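Local coordinates for putative pore-forming toxin (Bacteroides vulgatus ATCC 8482, PDB 3KOG), which is of unknown function but may be a pore-forming toxin, built largely of beta strands, at residues T32-T35 with Q36-I40. Numbering follows the deposited sequence. Where two conformers were deposited one is given.
With GOL (glycerol), chain F.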
ATOM      1  N   THR A  32      -8.347  17.476  10.517  1.00 16.46           N
ATOM      2  CA  THR A  32      -8.915  16.410  11.334  0.75 15.02           C
ATOM      3  C   THR A  32      -9.057  15.140  10.467  1.00 13.60           C
ATOM      4  O   THR A  32      -9.498  15.246   9.342  1.00 11.89           O
ATOM      5  CB  THR A  32     -10.305  16.845  11.830  0.75 14.32           C
ATOM      6  OG1 THR A  32     -10.197  17.933  12.755  0.75 13.31           O
ATOM      7  CG2 THR A  32     -11.071  15.682  12.513  0.75 14.72           C
ATOM      8  N   ASP A  33      -8.696  13.986  10.995  1.00 11.83           N
ATOM      9  CA  ASP A  33      -8.992  12.687  10.351  1.00 11.46           C
ATOM     10  C   ASP A  33     -10.478  12.386  10.571  1.00 10.89           C
ATOM     11  O   ASP A  33     -10.913  12.099  11.705  1.00 11.53           O
ATOM     12  CB  ASP A  33      -8.091  11.614  10.960  1.00 10.94           C
ATOM     13  CG  ASP A  33      -8.287  10.230  10.335  1.00 13.00           C
ATOM     14  OD1 ASP A  33      -9.353   9.948   9.782  1.00 11.44           O
ATOM     15  OD2 ASP A  33      -7.371   9.387  10.412  1.00 15.55           O
ATOM     16  N   VAL A  34     -11.272  12.466   9.511  1.00  9.90           N
ATOM     17  CA  VAL A  34     -12.734  12.274   9.582  1.00  9.16           C
ATOM     18  C   VAL A  34     -13.174  10.965   8.938  1.00  8.73           C
ATOM     19  O   VAL A  34     -14.383  10.756   8.678  1.00  8.14           O
ATOM     20  CB  VAL A  34     -13.501  13.468   8.988  1.00  8.57           C
ATOM     21  CG1 VAL A  34     -13.153  14.765   9.799  1.00  9.63           C
ATOM     22  CG2 VAL A  34     -13.235  13.662   7.449  1.00  7.35           C
ATOM     23  N   THR A  35     -12.208  10.056   8.780  1.00  9.07           N
ATOM     24  CA  THR A  35     -12.406   8.825   8.030  1.00  8.95           C
ATOM     25  C   THR A  35     -13.637   8.071   8.570  1.00  9.63           C
ATOM     26  O   THR A  35     -14.462   7.608   7.787  1.00  8.04           O
ATOM     27  CB  THR A  35     -11.222   7.871   8.131  1.00  8.66           C
ATOM     28  OG1 THR A  35     -10.006   8.514   7.684  1.00  9.42           O
ATOM     29  CG2 THR A  35     -11.534   6.557   7.307  1.00  8.60           C
ATOM     30  N   GLN A  36     -13.740   7.953   9.888  1.00  9.32           N
ATOM     31  CA  GLN A  36     -14.841   7.184  10.507  1.00 11.12           C
ATOM     32  C   GLN A  36     -16.213   7.825  10.402  1.00 11.09           C
ATOM     33  O   GLN A  36     -17.227   7.151  10.624  1.00 10.63           O
ATOM     34  CB  GLN A  36     -14.537   6.788  11.966  1.00 12.23           C
ATOM     35  CG  GLN A  36     -13.770   5.519  12.028  1.00 18.06           C
ATOM     36  CD  GLN A  36     -13.787   4.845  13.380  1.00 13.09           C
ATOM     37  OE1 GLN A  36     -14.829   4.486  13.894  1.00 23.77           O
ATOM     38  NE2 GLN A  36     -12.672   4.897  14.041  1.00 21.94           N
ATOM     39  N   SER A  37     -16.241   9.103  10.043  1.00 10.30           N
ATOM     40  CA  SER A  37     -17.466   9.906   9.916  1.00 11.27           C
ATOM     41  C   SER A  37     -17.850  10.224   8.453  1.00  9.55           C
ATOM     42  O   SER A  37     -18.961  10.704   8.200  1.00 10.42           O
ATOM     43  CB  SER A  37     -17.318  11.203  10.708  1.00 11.42           C
ATOM     44  OG  SER A  37     -16.958  10.895  12.067  1.00 17.51           O
ATOM     45  N   ALA A  38     -16.948   9.953   7.509  1.00  8.78           N
ATOM     46  CA  ALA A  38     -17.129  10.322   6.103  1.00  7.73           C
ATOM     47  C   ALA A  38     -17.741   9.142   5.340  1.00  8.02           C
ATOM     48  O   ALA A  38     -17.526   7.973   5.692  1.00  7.99           O
ATOM     49  CB  ALA A  38     -15.822  10.675   5.506  1.00  8.68           C
ATOM     50  N   GLU A  39     -18.506   9.448   4.313  1.00  7.99           N
ATOM     51  CA  GLU A  39     -18.983   8.457   3.349  0.50  8.40           C
ATOM     52  C   GLU A  39     -17.789   8.154   2.453  1.00  8.16           C
ATOM     53  O   GLU A  39     -17.115   9.093   1.978  1.00  8.80           O
ATOM     54  CB  GLU A  39     -20.166   9.027   2.547  0.50  8.75           C
ATOM     55  CG  GLU A  39     -20.847   8.032   1.579  0.50 12.23           C
ATOM     56  CD  GLU A  39     -21.993   8.665   0.739  0.50 16.15           C
ATOM     57  OE1 GLU A  39     -22.491   9.798   1.045  0.50 15.12           O
ATOM     58  OE2 GLU A  39     -22.378   8.004  -0.251  0.50 17.03           O
ATOM     59  N   ILE A  40     -17.499   6.874   2.236  1.00  6.97           N
ATOM     60  CA  ILE A  40     -16.356   6.476   1.457  1.00  7.03           C
ATOM     61  C   ILE A  40     -16.735   5.458   0.423  1.00  7.99           C
ATOM     62  O   ILE A  40     -17.383   4.465   0.741  1.00  7.87           O
ATOM     63  CB  ILE A  40     -15.229   5.897   2.359  1.00  6.92           C
ATOM     64  CG1 ILE A  40     -14.803   6.978   3.357  1.00  5.50           C
ATOM     65  CG2 ILE A  40     -14.042   5.472   1.513  1.00  8.81           C
ATOM     66  CD1 ILE A  40     -13.760   6.510   4.387  1.00  9.05           C
TER
HETATM   67  C1  GOL F   5      -9.604   6.802  12.673  0.75 34.75           C
HETATM   68  O1  GOL F   5      -9.660   6.220  11.398  0.75 34.90           O
HETATM   69  C2  GOL F   5     -10.860   7.617  12.996  0.75 31.83           C
HETATM   70  O2  GOL F   5     -10.685   8.069  14.326  0.75 38.99           O
HETATM   71  C3  GOL F   5     -10.981   8.774  12.012  0.75 27.80           C
HETATM   72  O3  GOL F   5     -12.248   9.360  11.877  0.75 19.04           O
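V34 O receives the hydrogen bond that closes a type I beta turn with T35 and Q36 at its corners: S37 N donates to V34 O over 2.8 Å with an N-H...O angle of 147°, from above the carbonyl plane, 49° out of it, and therefore off the lone pairs. One residue on, A38 N reaches T35 O at 3.4 Å, a weak bond. Ahead of these, D33 OD1 accepts twice from T35. T35 N meets D33 OD1 nearly along its C-O axis at 3.0 Å, which defines an Asx turn, while T35 OG1 reaches D33 OD1 at 2.6 Å on the syn side, tilted from the carboxylate plane. With CG anti to the backbone N (chi1 -178°), the D33 carboxylate extends to where both donors of T35 can meet it. T35 OG1 also bonds V25 N, tying the turn to strand 18-27. The other branch of T35 is apolar: T35 CG2 lies 3.7 Å from I40 CD1, the two side chains crossing at a slant. A glycerol, probably from the crystallisation liquor, fits against the bend, its O3 accepting from Q36 N at 2.9 Å and donating to D33 O. The segment leads from strand 32-33 to strand 39-42, which belong to different sheets, and V34 also packs on V25 and Y66. Two bonds from one residue to a single carboxylate oxygen should restrict rotation of the D33 side chain and fix the start of this surface connection.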